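Monomethylamine corrinoid protein 1 (Methanosarcina barkeri, PDB 3EZX) carries methyl groups on its corrinoid cofactor between the proteins MtmB and MtbA during methanogenesis from monomethylamine. Local coordinates at residues A[185-189]-A[190-194]; A[163-166]-A[167-171]. All coordinates share one frame; numbering follows the deposited sequence.

Contact 1: A[185-189]-A[190-194]; sequences APVSD and KWIEE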
loop_
_atom_site.group_PDB
_atom_site.type_symbol
_atom_site.label_atom_id
_atom_site.label_comp_id
_atom_site.label_asym_id
_atom_site.label_seq_id
_atom_site.Cartn_x
_atom_site.Cartn_y
_atom_site.Cartn_z
ATOM N N ALA A 185 8.632 2.241 -0.625
ATOM C CA ALA A 185 9.339 3.505 -0.428
ATOM C C ALA A 185 10.814 3.174 -0.578
ATOM O O ALA A 185 11.528 3.824 -1.337
ATOM C CB ALA A 185 9.064 4.088 0.961
ATOM N N PRO A 186 11.297 2.163 0.160
ATOM C CA PRO A 186 12.713 1.821 0.018
ATOM C C PRO A 186 12.941 1.218 -1.366
ATOM O O PRO A 186 14.078 0.995 -1.783
ATOM C CB PRO A 186 12.934 0.807 1.135
ATOM C CG PRO A 186 11.971 1.254 2.181
ATOM C CD PRO A 186 10.732 1.529 1.364
ATOM N N VAL A 187 11.840 0.955 -2.069
ATOM C CA VAL A 187 11.888 0.386 -3.411
ATOM C C VAL A 187 12.101 1.490 -4.439
ATOM O O VAL A 187 11.294 2.419 -4.549
ATOM C CB VAL A 187 10.578 -0.357 -3.752
ATOM C CG1 VAL A 187 10.624 -0.874 -5.182
ATOM C CG2 VAL A 187 10.369 -1.504 -2.788
ATOM N N SER A 188 13.192 1.376 -5.190
ATOM C CA SER A 188 13.540 2.355 -6.213
ATOM C C SER A 188 13.387 1.760 -7.608
ATOM O O SER A 188 13.353 0.539 -7.768
ATOM C CB SER A 188 14.985 2.816 -6.015
ATOM O OG SER A 188 15.881 1.718 -6.105
ATOM N N ASP A 189 13.295 2.626 -8.614
ATOM C CA ASP A 189 13.165 2.175 -9.993
ATOM C C ASP A 189 14.419 1.413 -10.398
ATOM O O ASP A 189 14.431 0.690 -11.393
ATOM C CB ASP A 189 12.929 3.370 -10.918
ATOM C CG ASP A 189 11.453 3.673 -11.099
ATOM O OD1 ASP A 189 10.643 3.121 -10.326
ATOM O OD2 ASP A 189 11.098 4.458 -12.003
ATOM N N LYS A 190 15.468 1.575 -9.598
ATOM C CA LYS A 190 16.738 0.901 -9.827
ATOM C C LYS A 190 16.613 -0.550 -9.370
ATOM O O LYS A 190 16.833 -1.489 -10.140
ATOM C CB LYS A 190 17.853 1.575 -9.018
ATOM C CG LYS A 190 17.956 3.083 -9.193
ATOM C CD LYS A 190 19.208 3.615 -8.504
ATOM C CE LYS A 190 19.281 5.135 -8.541
ATOM N NZ LYS A 190 18.268 5.763 -7.650
ATOM N N TRP A 191 16.254 -0.713 -8.101
ATOM C CA TRP A 191 16.101 -2.025 -7.490
ATOM C C TRP A 191 15.143 -2.945 -8.244
ATOM O O TRP A 191 15.322 -4.163 -8.244
ATOM C CB TRP A 191 15.655 -1.850 -6.034
ATOM C CG TRP A 191 15.173 -3.095 -5.364
ATOM C CD1 TRP A 191 13.875 -3.457 -5.155
ATOM C CD2 TRP A 191 15.977 -4.131 -4.789
ATOM N NE1 TRP A 191 13.819 -4.654 -4.484
ATOM C CE2 TRP A 191 15.096 -5.092 -4.251
ATOM C CE3 TRP A 191 17.359 -4.345 -4.684
ATOM C CZ2 TRP A 191 15.546 -6.246 -3.603
ATOM C CZ3 TRP A 191 17.808 -5.495 -4.041
ATOM C CH2 TRP A 191 16.902 -6.431 -3.513
ATOM N N ILE A 192 14.140 -2.362 -8.894
ATOM C CA ILE A 192 13.162 -3.144 -9.643
ATOM C C ILE A 192 13.800 -3.987 -10.747
ATOM O O ILE A 192 13.427 -5.142 -10.948
ATOM C CB ILE A 192 12.084 -2.232 -10.272
ATOM C CG1 ILE A 192 11.272 -1.548 -9.169
ATOM C CG2 ILE A 192 11.168 -3.047 -11.173
ATOM C CD1 ILE A 192 10.498 -2.507 -8.279
ATOM N N GLU A 193 14.760 -3.411 -11.463
ATOM C CA GLU A 193 15.424 -4.136 -12.537
ATOM C C GLU A 193 16.590 -4.962 -12.018
ATOM O O GLU A 193 16.923 -5.999 -12.592
ATOM C CB GLU A 193 15.908 -3.175 -13.626
ATOM C CG GLU A 193 14.797 -2.635 -14.521
ATOM C CD GLU A 193 14.007 -1.507 -13.881
ATOM O OE1 GLU A 193 13.565 -1.663 -12.724
ATOM O OE2 GLU A 193 13.823 -0.464 -14.543
ATOM N N GLU A 194 17.206 -4.502 -10.934
ATOM C CA GLU A 194 18.329 -5.222 -10.350
ATOM C C GLU A 194 17.873 -6.651 -10.081
ATOM O O GLU A 194 18.604 -7.607 -10.343
ATOM C CB GLU A 194 18.770 -4.563 -9.042
ATOM C CG GLU A 194 20.163 -4.967 -8.585
ATOM C CD GLU A 194 20.584 -4.264 -7.307
ATOM O OE1 GLU A 194 20.159 -3.107 -7.102
ATOM O OE2 GLU A 194 21.349 -4.858 -6.517
#
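The hydroxyl OG of Ser-188 accepts from the amide N of Trp-191 at 3.2 Å, and with 172° at the hydrogen the bond is almost straight. Ser-188 thus occupies the N-cap position, its hydroxyl making the capping bond: the first-turn amides of a helix have no preceding turn to donate to, and a short hydroxyl side chain can fold back to receive one. The torsion that makes this possible sets OG between the backbone N and the carbonyl carbon (chi1 60°), aiming it at the helix end. The carbonyl O of Ser-188 takes the next amide, Ile-192 N, at 3.2 Å and begins the regular helical bonding. With an alanine here, the amide of Trp-191 would probably lose its side-chain acceptor and the first turn is likely to fray more easily. Beside the cap lies an apolar contact. The CG1 branch of Val-187 meets CD1 of Ile-192 at 3.5 Å, the two side chains slanting across each other, and the same methyl approaches the indole of Trp-191 at its edge, 4.2 Å from CD1. A compact apolar side chain suits this place, since CG1, set anti to the backbone N (chi1 177°), reaches both neighbours. The indole NE1 is satisfied by Gln-162 OE1. Residues 185-189 form the loop after strand 179-183, where Ala-185 lines the corrinoid pocket, and lead into 190-194 of helix 189-195, with Val-187 and Trp-191 both resting on Met-159 of helix 156-159 and on helix 161-171.

Contact 2: A[163-166]-A[167-171]; sequences KDLM and DRLNE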
loop_
_atom_site.group_PDB
_atom_site.type_symbol
_atom_site.label_atom_id
_atom_site.label_comp_id
_atom_site.label_asym_id
_atom_site.label_seq_id
_atom_site.Cartn_x
_atom_site.Cartn_y
_atom_site.Cartn_z
ATOM N N LYS A 163 14.287 -9.833 -3.655
ATOM C CA LYS A 163 15.196 -10.389 -4.643
ATOM C C LYS A 163 15.003 -11.895 -4.604
ATOM O O LYS A 163 14.706 -12.523 -5.621
ATOM C CB LYS A 163 16.647 -10.035 -4.305
ATOM C CG LYS A 163 17.645 -10.479 -5.365
ATOM C CD LYS A 163 19.058 -10.011 -5.057
ATOM C CE LYS A 163 20.029 -10.447 -6.147
ATOM N NZ LYS A 163 21.417 -9.957 -5.904
ATOM N N ASP A 164 15.164 -12.461 -3.413
ATOM C CA ASP A 164 14.999 -13.891 -3.206
ATOM C C ASP A 164 13.686 -14.365 -3.820
ATOM O O ASP A 164 13.651 -15.371 -4.523
ATOM C CB ASP A 164 15.023 -14.208 -1.706
ATOM C CG ASP A 164 14.662 -15.655 -1.402
ATOM O OD1 ASP A 164 13.496 -16.048 -1.631
ATOM O OD2 ASP A 164 15.544 -16.401 -0.931
ATOM N N LEU A 165 12.608 -13.636 -3.556
ATOM C CA LEU A 165 11.308 -14.000 -4.099
ATOM C C LEU A 165 11.409 -14.167 -5.614
ATOM O O LEU A 165 11.084 -15.230 -6.152
ATOM C CB LEU A 165 10.273 -12.928 -3.741
ATOM C CG LEU A 165 8.834 -13.059 -4.251
ATOM C CD1 LEU A 165 8.281 -14.453 -3.977
ATOM C CD2 LEU A 165 7.975 -11.994 -3.573
ATOM N N MET A 166 11.866 -13.126 -6.302
ATOM C CA MET A 166 12.008 -13.195 -7.750
ATOM C C MET A 166 12.879 -14.384 -8.142
ATOM O O MET A 166 12.564 -15.105 -9.092
ATOM C CB MET A 166 12.612 -11.898 -8.300
ATOM C CG MET A 166 11.659 -10.722 -8.259
ATOM S SD MET A 166 10.056 -11.126 -8.991
ATOM C CE MET A 166 10.206 -10.391 -10.604
ATOM N N ASP A 167 13.966 -14.597 -7.407
ATOM C CA ASP A 167 14.848 -15.716 -7.706
ATOM C C ASP A 167 14.140 -17.056 -7.521
ATOM O O ASP A 167 14.390 -18.001 -8.270
ATOM C CB ASP A 167 16.103 -15.676 -6.826
ATOM C CG ASP A 167 16.972 -14.461 -7.096
ATOM O OD1 ASP A 167 17.102 -14.068 -8.277
ATOM O OD2 ASP A 167 17.539 -13.909 -6.129
ATOM N N ARG A 168 13.253 -17.141 -6.532
ATOM C CA ARG A 168 12.533 -18.383 -6.271
ATOM C C ARG A 168 11.431 -18.634 -7.287
ATOM O O ARG A 168 11.044 -19.777 -7.515
ATOM C CB ARG A 168 11.936 -18.385 -4.858
ATOM C CG ARG A 168 12.963 -18.255 -3.741
ATOM C CD ARG A 168 14.136 -19.210 -3.937
ATOM N NE ARG A 168 15.419 -18.503 -3.934
ATOM C CZ ARG A 168 16.592 -19.069 -4.211
ATOM N NH1 ARG A 168 16.657 -20.359 -4.517
ATOM N NH2 ARG A 168 17.703 -18.341 -4.182
ATOM N N LEU A 169 10.924 -17.569 -7.898
ATOM C CA LEU A 169 9.872 -17.717 -8.894
ATOM C C LEU A 169 10.459 -18.334 -10.155
ATOM O O LEU A 169 9.767 -19.041 -10.891
ATOM C CB LEU A 169 9.238 -16.362 -9.226
ATOM C CG LEU A 169 8.476 -15.635 -8.117
ATOM C CD1 LEU A 169 7.809 -14.397 -8.698
ATOM C CD2 LEU A 169 7.429 -16.560 -7.510
ATOM N N ASN A 170 11.737 -18.059 -10.398
ATOM C CA ASN A 170 12.431 -18.587 -11.566
ATOM C C ASN A 170 12.864 -20.031 -11.333
ATOM O O ASN A 170 12.703 -20.880 -12.208
ATOM C CB ASN A 170 13.636 -17.706 -11.896
ATOM C CG ASN A 170 13.231 -16.394 -12.540
ATOM O OD1 ASN A 170 12.185 -15.834 -12.218
ATOM N ND2 ASN A 170 14.061 -15.893 -13.447
ATOM N N GLU A 171 13.405 -20.305 -10.150
ATOM C CA GLU A 171 13.837 -21.654 -9.799
ATOM C C GLU A 171 12.660 -22.606 -9.972
ATOM O O GLU A 171 12.839 -23.805 -10.182
ATOM C CB GLU A 171 14.303 -21.705 -8.344
ATOM C CG GLU A 171 14.592 -23.113 -7.844
ATOM C CD GLU A 171 14.676 -23.195 -6.333
ATOM O OE1 GLU A 171 15.566 -22.547 -5.743
ATOM O OE2 GLU A 171 13.845 -23.913 -5.735
#
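The carboxylate of Asp-164 and the guanidinium of Arg-168, one helical turn apart, meet with their planes 36° apart, neither stacked nor coplanar. The salt bridge between them is long, 3.7 Å from Asp-164 OD2 to Arg-168 NE, while the carbonyl O of Asp-164 approaches the guanidinium obliquely. Bends at chi2 and chi3 carry the arginine outward across the helix surface, and its NH1 then turns toward Glu-171, reaching OE1 at 2.7 Å in a second salt bridge, whose hydrogen bond is weak. Arginine suits the place, serving an acid on the preceding turn and another on the following. Asp-164 OD1 also accepts a weak hydrogen bond from Asn-132. Another face of the helix is apolar and buried: Leu-165 CD1 lies 4.2 Å from Leu-169 CD2, and the sulfur SD of Met-166 4.0 Å from Leu-169 CD1. Leucine's branched end and methionine's flexible, twice-bent chain fit between helix and sheet: Leu-165 and Leu-169 reach Val-136 of helix 132-141, while Met-166 and Leu-169 rest on Cys-180 of strand 179-183. The pattern is that of an amphipathic helix packed on the parallel sheet of a Rossmann-like B12-binding domain, its charged residues forming an i, i+4, i+7 network.

Overall arrangement
Both contacts are local and belong to the B12-binding domain, their centres about 16 Å apart. Contact 1 is a surface contact at the beginning of helix 189-195, close to the corrinoid; contact 2 is partly buried along helix 161-171, away from the annotated sites. Their chemistry follows from this: a helix start needs acceptors for its first amides, whereas a helix body already bonded along its backbone can divide its side chains between an apolar face and a salt-bridge network. Strand 179-183 links them, leading into contact 1 and receiving the leucines and methionine of contact 2. They also touch directly, Trp-191 CH2 packing 3.7 Å from Lys-163 CB.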